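Local coordinates for protein aminotransferase, class I (Staphylococcus aureus, PDB 2O1B) that probably catalyses pyridoxal-phosphate-dependent transfer of amino groups between amino acids and 2-oxo acids, as an aspartate aminotransferase-like enzyme of class I, at residues 43-55 with 355-367. Numbering follows the deposited sequence.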
loop_
_atom_site.group_PDB
_atom_site.type_symbol
_atom_site.label_atom_id
_atom_site.label_comp_id
_atom_site.label_asym_id
_atom_site.label_seq_id
_atom_site.Cartn_x
_atom_site.Cartn_y
_atom_site.Cartn_z
ATOM N N GLU A 43 -3.974 -8.846 28.373
ATOM C CA GLU A 43 -4.423 -9.100 29.742
ATOM C C GLU A 43 -5.872 -9.592 29.766
ATOM O O GLU A 43 -6.679 -9.194 28.921
ATOM C CB GLU A 43 -4.256 -7.840 30.606
ATOM C CG GLU A 43 -4.633 -7.996 32.090
ATOM C CD GLU A 43 -3.738 -8.974 32.856
ATOM O OE1 GLU A 43 -2.613 -9.267 32.389
ATOM O OE2 GLU A 43 -4.164 -9.447 33.938
ATOM N N HIS A 44 -6.184 -10.466 30.725
ATOM C CA HIS A 44 -7.528 -11.031 30.878
ATOM C C HIS A 44 -7.811 -11.428 32.331
ATOM O O HIS A 44 -6.890 -11.546 33.141
ATOM C CB HIS A 44 -7.732 -12.207 29.900
ATOM C CG HIS A 44 -7.305 -13.544 30.429
ATOM N ND1 HIS A 44 -7.926 -14.717 30.054
ATOM C CD2 HIS A 44 -6.329 -13.899 31.299
ATOM C CE1 HIS A 44 -7.355 -15.735 30.672
ATOM N NE2 HIS A 44 -6.388 -15.266 31.442
ATOM N N GLY A 45 -9.085 -11.623 32.659
ATOM C CA GLY A 45 -9.470 -12.077 33.989
ATOM C C GLY A 45 -9.191 -13.555 34.204
ATOM O O GLY A 45 -8.505 -14.177 33.395
ATOM N N PRO A 46 -9.731 -14.131 35.293
ATOM C CA PRO A 46 -9.527 -15.541 35.662
ATOM C C PRO A 46 -9.968 -16.559 34.605
ATOM O O PRO A 46 -9.272 -17.551 34.376
ATOM C CB PRO A 46 -10.390 -15.701 36.916
ATOM C CG PRO A 46 -11.332 -14.546 36.901
ATOM C CD PRO A 46 -10.584 -13.434 36.270
ATOM N N LEU A 47 -11.112 -16.301 33.975
ATOM C CA LEU A 47 -11.729 -17.225 33.031
ATOM C C LEU A 47 -10.929 -17.311 31.728
ATOM O O LEU A 47 -10.239 -16.363 31.370
ATOM C CB LEU A 47 -13.170 -16.782 32.749
ATOM C CG LEU A 47 -14.285 -16.992 33.790
ATOM C CD1 LEU A 47 -13.843 -16.818 35.234
ATOM C CD2 LEU A 47 -15.450 -16.065 33.494
ATOM N N PRO A 48 -10.989 -18.461 31.027
ATOM C CA PRO A 48 -10.389 -18.505 29.691
ATOM C C PRO A 48 -10.928 -17.388 28.794
ATOM O O PRO A 48 -12.129 -17.107 28.801
ATOM C CB PRO A 48 -10.807 -19.880 29.165
ATOM C CG PRO A 48 -10.990 -20.701 30.388
ATOM C CD PRO A 48 -11.551 -19.766 31.418
ATOM N N LEU A 49 -10.029 -16.758 28.042
ATOM C CA LEU A 49 -10.359 -15.593 27.229
ATOM C C LEU A 49 -11.195 -15.947 26.004
ATOM O O LEU A 49 -10.902 -16.911 25.296
ATOM C CB LEU A 49 -9.079 -14.861 26.799
ATOM C CG LEU A 49 -9.212 -13.547 26.023
ATOM C CD1 LEU A 49 -9.699 -12.404 26.914
ATOM C CD2 LEU A 49 -7.881 -13.192 25.355
ATOM N N ILE A 50 -12.254 -15.165 25.789
ATOM C CA ILE A 50 -13.002 -15.164 24.535
ATOM C C ILE A 50 -12.836 -13.769 23.930
ATOM O O ILE A 50 -13.222 -12.767 24.534
ATOM C CB ILE A 50 -14.492 -15.517 24.736
ATOM C CG1 ILE A 50 -14.626 -16.851 25.478
ATOM C CG2 ILE A 50 -15.226 -15.571 23.396
ATOM C CD1 ILE A 50 -15.999 -17.113 26.063
ATOM N N ASN A 51 -12.223 -13.719 22.750
ATOM C CA ASN A 51 -11.912 -12.463 22.081
ATOM C C ASN A 51 -13.010 -12.131 21.094
ATOM O O ASN A 51 -12.983 -12.595 19.960
ATOM C CB ASN A 51 -10.557 -12.559 21.369
ATOM C CG ASN A 51 -10.047 -11.214 20.866
ATOM O OD1 ASN A 51 -10.767 -10.208 20.843
ATOM N ND2 ASN A 51 -8.787 -11.197 20.448
HETATM N N MSE A 52 -13.982 -11.341 21.544
HETATM C CA MSE A 52 -15.130 -10.954 20.718
HETATM C C MSE A 52 -14.922 -9.553 20.146
HETATM O O MSE A 52 -15.880 -8.856 19.800
HETATM C CB MSE A 52 -16.419 -11.002 21.538
HETATM C CG MSE A 52 -16.626 -12.286 22.323
HETATM SE SE MSE A 52 -18.378 -12.392 23.113
HETATM C CE MSE A 52 -19.347 -13.221 21.639
ATOM N N ALA A 53 -13.661 -9.145 20.063
ATOM C CA ALA A 53 -13.290 -7.858 19.498
ATOM C C ALA A 53 -12.799 -8.016 18.046
ATOM O O ALA A 53 -12.301 -7.065 17.441
ATOM C CB ALA A 53 -12.236 -7.208 20.363
ATOM N N VAL A 54 -12.969 -9.222 17.499
ATOM C CA VAL A 54 -12.434 -9.582 16.187
ATOM C C VAL A 54 -13.337 -9.157 15.031
ATOM O O VAL A 54 -14.540 -9.430 15.011
ATOM C CB VAL A 54 -12.084 -11.123 16.076
ATOM C CG1 VAL A 54 -11.381 -11.639 17.342
ATOM C CG2 VAL A 54 -13.309 -11.990 15.758
ATOM N N GLY A 55 -12.759 -8.464 14.064
ATOM C CA GLY A 55 -13.372 -8.427 12.754
ATOM C C GLY A 55 -13.100 -9.812 12.203
ATOM O O GLY A 55 -12.363 -10.601 12.818
ATOM N N PHE A 355 -14.449 -3.822 32.431
ATOM C CA PHE A 355 -15.240 -4.758 33.243
ATOM C C PHE A 355 -15.291 -6.170 32.647
ATOM O O PHE A 355 -14.969 -7.145 33.328
ATOM C CB PHE A 355 -16.663 -4.217 33.436
ATOM C CG PHE A 355 -17.565 -5.117 34.251
ATOM C CD1 PHE A 355 -17.525 -5.093 35.642
ATOM C CD2 PHE A 355 -18.471 -5.967 33.626
ATOM C CE1 PHE A 355 -18.368 -5.909 36.402
ATOM C CE2 PHE A 355 -19.315 -6.788 34.376
ATOM C CZ PHE A 355 -19.259 -6.757 35.769
ATOM N N LEU A 356 -15.685 -6.271 31.378
ATOM C CA LEU A 356 -15.830 -7.569 30.715
ATOM C C LEU A 356 -14.515 -8.363 30.604
ATOM O O LEU A 356 -14.502 -9.584 30.803
ATOM C CB LEU A 356 -16.494 -7.407 29.340
ATOM C CG LEU A 356 -17.980 -7.019 29.282
ATOM C CD1 LEU A 356 -18.415 -6.719 27.853
ATOM C CD2 LEU A 356 -18.840 -8.119 29.859
ATOM N N VAL A 357 -13.413 -7.680 30.300
ATOM C CA VAL A 357 -12.105 -8.357 30.211
ATOM C C VAL A 357 -11.596 -8.788 31.592
ATOM O O VAL A 357 -11.134 -9.925 31.759
ATOM C CB VAL A 357 -11.037 -7.542 29.394
ATOM C CG1 VAL A 357 -10.801 -6.161 29.983
ATOM C CG2 VAL A 357 -9.725 -8.299 29.325
ATOM N N GLN A 358 -11.712 -7.886 32.571
ATOM C CA GLN A 358 -11.287 -8.138 33.955
ATOM C C GLN A 358 -12.109 -9.228 34.640
ATOM O O GLN A 358 -11.555 -10.195 35.163
ATOM C CB GLN A 358 -11.401 -6.865 34.797
ATOM C CG GLN A 358 -10.260 -5.865 34.658
ATOM C CD GLN A 358 -10.336 -4.747 35.707
ATOM O OE1 GLN A 358 -10.797 -4.958 36.839
ATOM N NE2 GLN A 358 -9.878 -3.552 35.334
ATOM N N GLU A 359 -13.428 -9.051 34.656
ATOM C CA GLU A 359 -14.322 -9.944 35.394
ATOM C C GLU A 359 -14.718 -11.176 34.592
ATOM O O GLU A 359 -14.733 -12.278 35.126
ATOM C CB GLU A 359 -15.583 -9.209 35.879
ATOM C CG GLU A 359 -15.342 -7.838 36.531
ATOM C CD GLU A 359 -14.451 -7.884 37.762
ATOM O OE1 GLU A 359 -14.523 -8.871 38.533
ATOM O OE2 GLU A 359 -13.683 -6.913 37.964
ATOM N N LYS A 360 -15.030 -10.986 33.316
ATOM C CA LYS A 360 -15.628 -12.046 32.500
ATOM C C LYS A 360 -14.711 -12.650 31.430
ATOM O O LYS A 360 -15.111 -13.582 30.723
ATOM C CB LYS A 360 -16.931 -11.544 31.863
ATOM C CG LYS A 360 -18.040 -11.278 32.882
ATOM C CD LYS A 360 -18.599 -12.580 33.423
ATOM C CE LYS A 360 -19.662 -12.345 34.473
ATOM N NZ LYS A 360 -20.435 -13.592 34.733
ATOM N N SER A 361 -13.487 -12.130 31.327
ATOM C CA SER A 361 -12.527 -12.533 30.281
ATOM C C SER A 361 -13.134 -12.515 28.874
ATOM O O SER A 361 -12.854 -13.389 28.051
ATOM C CB SER A 361 -11.898 -13.898 30.592
ATOM O OG SER A 361 -11.070 -13.833 31.743
ATOM N N ILE A 362 -13.979 -11.516 28.621
ATOM C CA ILE A 362 -14.538 -11.266 27.293
ATOM C C ILE A 362 -13.966 -9.964 26.750
ATOM O O ILE A 362 -14.160 -8.896 27.334
ATOM C CB ILE A 362 -16.090 -11.184 27.310
ATOM C CG1 ILE A 362 -16.703 -12.522 27.708
ATOM C CG2 ILE A 362 -16.625 -10.753 25.946
ATOM C CD1 ILE A 362 -18.207 -12.478 27.892
ATOM N N LEU A 363 -13.246 -10.055 25.636
ATOM C CA LEU A 363 -12.753 -8.850 24.985
ATOM C C LEU A 363 -13.804 -8.368 23.997
ATOM O O LEU A 363 -14.247 -9.125 23.137
ATOM C CB LEU A 363 -11.434 -9.102 24.254
ATOM C CG LEU A 363 -10.305 -8.059 24.318
ATOM C CD1 LEU A 363 -9.548 -8.043 22.976
ATOM C CD2 LEU A 363 -10.766 -6.652 24.687
ATOM N N VAL A 364 -14.225 -7.116 24.141
ATOM C CA VAL A 364 -15.162 -6.542 23.187
ATOM C C VAL A 364 -14.560 -5.274 22.626
ATOM O O VAL A 364 -13.559 -4.768 23.144
ATOM C CB VAL A 364 -16.566 -6.237 23.809
ATOM C CG1 VAL A 364 -17.236 -7.516 24.310
ATOM C CG2 VAL A 364 -16.477 -5.169 24.912
ATOM N N ALA A 365 -15.175 -4.765 21.571
ATOM C CA ALA A 365 -14.807 -3.474 21.043
ATOM C C ALA A 365 -15.710 -2.402 21.645
ATOM O O ALA A 365 -16.928 -2.440 21.463
ATOM C CB ALA A 365 -14.895 -3.474 19.528
ATOM N N PRO A 366 -15.111 -1.441 22.362
ATOM C CA PRO A 366 -15.862 -0.324 22.906
ATOM C C PRO A 366 -16.437 0.536 21.788
ATOM O O PRO A 366 -15.799 0.725 20.755
ATOM C CB PRO A 366 -14.803 0.464 23.693
ATOM C CG PRO A 366 -13.500 0.087 23.078
ATOM C CD PRO A 366 -13.677 -1.359 22.705
ATOM N N GLY A 367 -17.635 1.060 22.002
ATOM C CA GLY A 367 -18.270 1.915 21.016
ATOM C C GLY A 367 -17.561 3.233 20.772
ATOM O O GLY A 367 -17.749 3.844 19.718
HETATM O O HOH W 1 -12.479 -13.672 33.856
#
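Ser361, buried in the turn that leaves helix 349-360, reaches into the loop 45-48 and gives its hydroxyl proton to Leu47 O (OG to O 2.7 Å), coming in tilted from the carbonyl plane. The same OG accepts from a bound water. That water also takes the N-H of Leu47 and donates weakly to Glu359 O, tying the loop to the end region of the helix. There Val357 O receives Gly45 N at 2.8 Å over a bent N-H...O angle of 131°, while Gly45 CA lies 3.0 Å from Gln358 O in a CA-H...O contact. Positive phi at Ser361 turns the chain into a short parallel pairing of 50-51 with 362-363. Ile50 donates to Ser361 O almost straight (171°), and Ile50 O accepts from Leu363 N; Met52 N adds a weak bond to Leu363 O. With CG anti to the backbone N (chi1 -169°), Asn51 lies alongside Leu363 and its OD1 accepts from Ala53 N in an Asx turn; Leu363 CD1 also meets Ala53 CB at 3.8 Å. On the opposite face, Met52 SE packs on Ile362 CG2. This two-stranded pairing lies against helix 388-397, whose Arg395 bonds to Pro48 O; Met52 and Ala365 also make backbone bonds to Ser381 and Arg379 of strand 377-381.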